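Local coordinates for protein transcriptional regulator, MarR family (PDB 3CDH) that probably binds DNA as a MarR-family transcription factor, through a winged helix-turn-helix domain, to regulate gene expression, at residues Asp56-Ile60 / Thr61-Lys65. Numbering follows the deposited sequence. Where two conformers were deposited one is given.
Sequences DAMMI and TRLAK. With SO4 (sulfate ion), chain I.
Where M58 meets R62 and L63, a strand hands over to a helix, a local junction within the winged helix-turn-helix domain characteristic of MarR regulators. It illustrates how a long side chain, that of M58, here selenomethionine, can lie against the first turn of the helix that follows it. The SE atom of M58 rests between two side chains of that turn, 3.7 Å from CG of R62 and equally far from CD1 of L63, and the M58 side chain runs obliquely to both. The M58 chain is extended beyond CG (chi2 -158°), which carries the selenium from the strand to the helix. CG of R62 lies anti to its own backbone N (chi1 173°), beside the selenium; in one of two modelled conformers the chain then bends, leading the guanidinium away from the strand. A sulfate, probably from the crystallisation liquor, lies by the side chains of M58 and M59; its O3 faces the amide N of M59 in a bond modelled too short to be trusted.

Farther out, C51 of helix 43-54 touches both M58 and L63, V101 of strand 100-103 also meets L63, and I60 and A64 reach M74 on helix 71-84, which probably serves as the recognition helix, as in other winged helix-turn-helix proteins. The junction thus ties the edge strand of the small antiparallel sheet to the first helix of the helix-turn-helix.

Backbone bonds set the start of this helix and so place R62 and L63 beside the selenium. M59 stands at the N-cap position, and its carbonyl oxygen accepts a nearly straight bond from N of L63 at 3.1 Å, together with a weak one from N of R62. One residue on, O of I60 takes N of A64 at 2.8 Å, with an N-H...O angle of 158°.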
ATOM      1  N   ASP B  56       7.518   8.651  23.319  1.00 79.91           N
ATOM      2  CA  ASP B  56       8.734   9.360  23.698  1.00 81.25           C
ATOM      3  C   ASP B  56       9.956   8.815  23.004  1.00 78.93           C
ATOM      4  O   ASP B  56      10.888   9.556  22.744  1.00 79.21           O
ATOM      5  CB  ASP B  56       8.968   9.273  25.203  1.00 85.57           C
ATOM      6  CG  ASP B  56       8.224  10.347  25.969  1.00 90.96           C
ATOM      7  OD1 ASP B  56       8.123  11.495  25.450  1.00 92.65           O
ATOM      8  OD2 ASP B  56       7.754  10.039  27.095  1.00 96.09           O
ATOM      9  N   ALA B  57       9.961   7.516  22.735  1.00 77.14           N
ATOM     10  CA  ALA B  57      11.132   6.835  22.228  1.00 75.18           C
ATOM     11  C   ALA B  57      10.691   5.516  21.622  1.00 74.35           C
ATOM     12  O   ALA B  57       9.805   4.869  22.147  1.00 75.87           O
ATOM     13  CB  ALA B  57      12.124   6.603  23.339  1.00 77.04           C
HETATM   14  N   MSE B  58      11.279   5.135  20.496  1.00 71.86           N
HETATM   15  CA  MSE B  58      10.955   3.881  19.851  1.00 71.30           C
HETATM   16  C   MSE B  58      12.189   3.189  19.353  1.00 69.03           C
HETATM   17  O   MSE B  58      13.181   3.839  19.016  1.00 67.94           O
HETATM   18  CB  MSE B  58      10.061   4.113  18.671  1.00 68.60           C
HETATM   19  CG  MSE B  58       8.650   3.859  18.931  1.00 70.51           C
HETATM   20 SE   MSE B  58       7.699   3.496  17.252  0.90 73.78          SE
HETATM   21  CE  MSE B  58       5.955   4.126  17.917  1.00 71.25           C
HETATM   22  N   MSE B  59      12.106   1.868  19.292  1.00 68.35           N
HETATM   23  CA  MSE B  59      13.159   1.039  18.760  1.00 67.37           C
HETATM   24  C   MSE B  59      13.049   1.149  17.278  1.00 63.69           C
HETATM   25  O   MSE B  59      11.947   1.244  16.747  1.00 62.59           O
HETATM   26  CB  MSE B  59      12.934  -0.403  19.159  1.00 69.20           C
HETATM   27  CG  MSE B  59      12.904  -0.650  20.642  1.00 72.08           C
HETATM   28 SE   MSE B  59      12.685  -2.567  20.945  0.60 76.78          SE
HETATM   29  CE  MSE B  59      10.776  -2.768  21.317  1.00 76.18           C
ATOM     30  N   ILE B  60      14.175   1.141  16.586  1.00 62.39           N
ATOM     31  CA  ILE B  60      14.114   1.325  15.139  1.00 59.22           C
ATOM     32  C   ILE B  60      13.309   0.188  14.532  1.00 58.75           C
ATOM     33  O   ILE B  60      12.606   0.376  13.533  1.00 57.43           O
ATOM     34  CB  ILE B  60      15.494   1.407  14.474  1.00 58.89           C
ATOM     35  CG1 ILE B  60      16.275   2.580  15.026  1.00 57.96           C
ATOM     36  CG2 ILE B  60      15.370   1.593  12.950  1.00 57.37           C
ATOM     37  CD1 ILE B  60      17.399   3.020  14.106  1.00 58.11           C
ATOM     38  N   THR B  61      13.377  -0.982  15.159  1.00 59.78           N
ATOM     39  CA  THR B  61      12.686  -2.148  14.630  1.00 59.16           C
ATOM     40  C   THR B  61      11.162  -1.960  14.640  1.00 57.61           C
ATOM     41  O   THR B  61      10.478  -2.383  13.695  1.00 56.62           O
ATOM     42  CB  THR B  61      13.128  -3.446  15.331  1.00 62.22           C
ATOM     43  OG1 THR B  61      12.820  -3.353  16.718  1.00 64.79           O
ATOM     44  CG2 THR B  61      14.657  -3.652  15.205  1.00 62.91           C
ATOM     45  N   ARG B  62      10.629  -1.318  15.680  0.60 57.64           N
ATOM     46  CA  ARG B  62       9.188  -1.027  15.718  0.60 56.87           C
ATOM     47  C   ARG B  62       8.842   0.084  14.720  0.60 54.13           C
ATOM     48  O   ARG B  62       7.810   0.030  14.038  0.60 53.16           O
ATOM     49  CB  ARG B  62       8.705  -0.683  17.140  0.60 58.78           C
ATOM     50  CG  ARG B  62       7.241  -0.191  17.267  0.60 58.39           C
ATOM     51  CD  ARG B  62       6.177  -1.323  17.337  0.60 62.87           C
ATOM     52  NE  ARG B  62       4.812  -0.799  17.544  0.60 63.67           N
ATOM     53  CZ  ARG B  62       3.680  -1.430  17.210  0.60 64.20           C
ATOM     54  NH1 ARG B  62       3.708  -2.635  16.650  0.60 63.86           N
ATOM     55  NH2 ARG B  62       2.510  -0.838  17.425  0.60 64.22           N
ATOM     56  N   LEU B  63       9.706   1.087  14.629  1.00 52.64           N
ATOM     57  CA  LEU B  63       9.507   2.142  13.662  1.00 50.25           C
ATOM     58  C   LEU B  63       9.413   1.525  12.272  1.00 48.61           C
ATOM     59  O   LEU B  63       8.537   1.898  11.490  1.00 47.33           O
ATOM     60  CB  LEU B  63      10.678   3.110  13.716  1.00 49.99           C
ATOM     61  CG  LEU B  63      10.567   4.618  13.752  1.00 48.23           C
ATOM     62  CD1 LEU B  63       9.269   5.163  14.316  1.00 47.88           C
ATOM     63  CD2 LEU B  63      11.722   5.002  14.640  1.00 51.34           C
ATOM     64  N   ALA B  64      10.294   0.569  11.976  1.00 48.78           N
ATOM     65  CA  ALA B  64      10.244  -0.111  10.692  1.00 48.49           C
ATOM     66  C   ALA B  64       8.891  -0.812  10.451  1.00 48.87           C
ATOM     67  O   ALA B  64       8.232  -0.585   9.438  1.00 48.09           O
ATOM     68  CB  ALA B  64      11.399  -1.054  10.534  1.00 49.17           C
ATOM     69  N   LYS B  65       8.450  -1.622  11.397  1.00 50.50           N
ATOM     70  CA  LYS B  65       7.175  -2.271  11.245  1.00 51.26           C
ATOM     71  C   LYS B  65       6.012  -1.290  11.094  1.00 49.49           C
ATOM     72  O   LYS B  65       5.145  -1.504  10.249  1.00 49.05           O
ATOM     73  CB  LYS B  65       6.941  -3.275  12.375  1.00 54.01           C
ATOM     74  CG  LYS B  65       7.941  -4.429  12.315  1.00 59.12           C
ATOM     75  CD  LYS B  65       7.773  -5.397  13.492  1.00 68.83           C
ATOM     76  CE  LYS B  65       9.110  -6.118  13.835  1.00 73.62           C
ATOM     77  NZ  LYS B  65       8.921  -7.488  14.456  1.00 77.28           N
TER
HETATM   78  S   SO4 I 205       9.387   0.549  21.461  1.00131.85           S
HETATM   79  O1  SO4 I 205      10.286   0.380  22.615  1.00131.43           O
HETATM   80  O2  SO4 I 205       8.380   1.589  21.656  1.00131.57           O
HETATM   81  O3  SO4 I 205      10.179   0.897  20.292  1.00132.74           O
HETATM   82  O4  SO4 I 205       8.660  -0.687  21.170  1.00133.22           O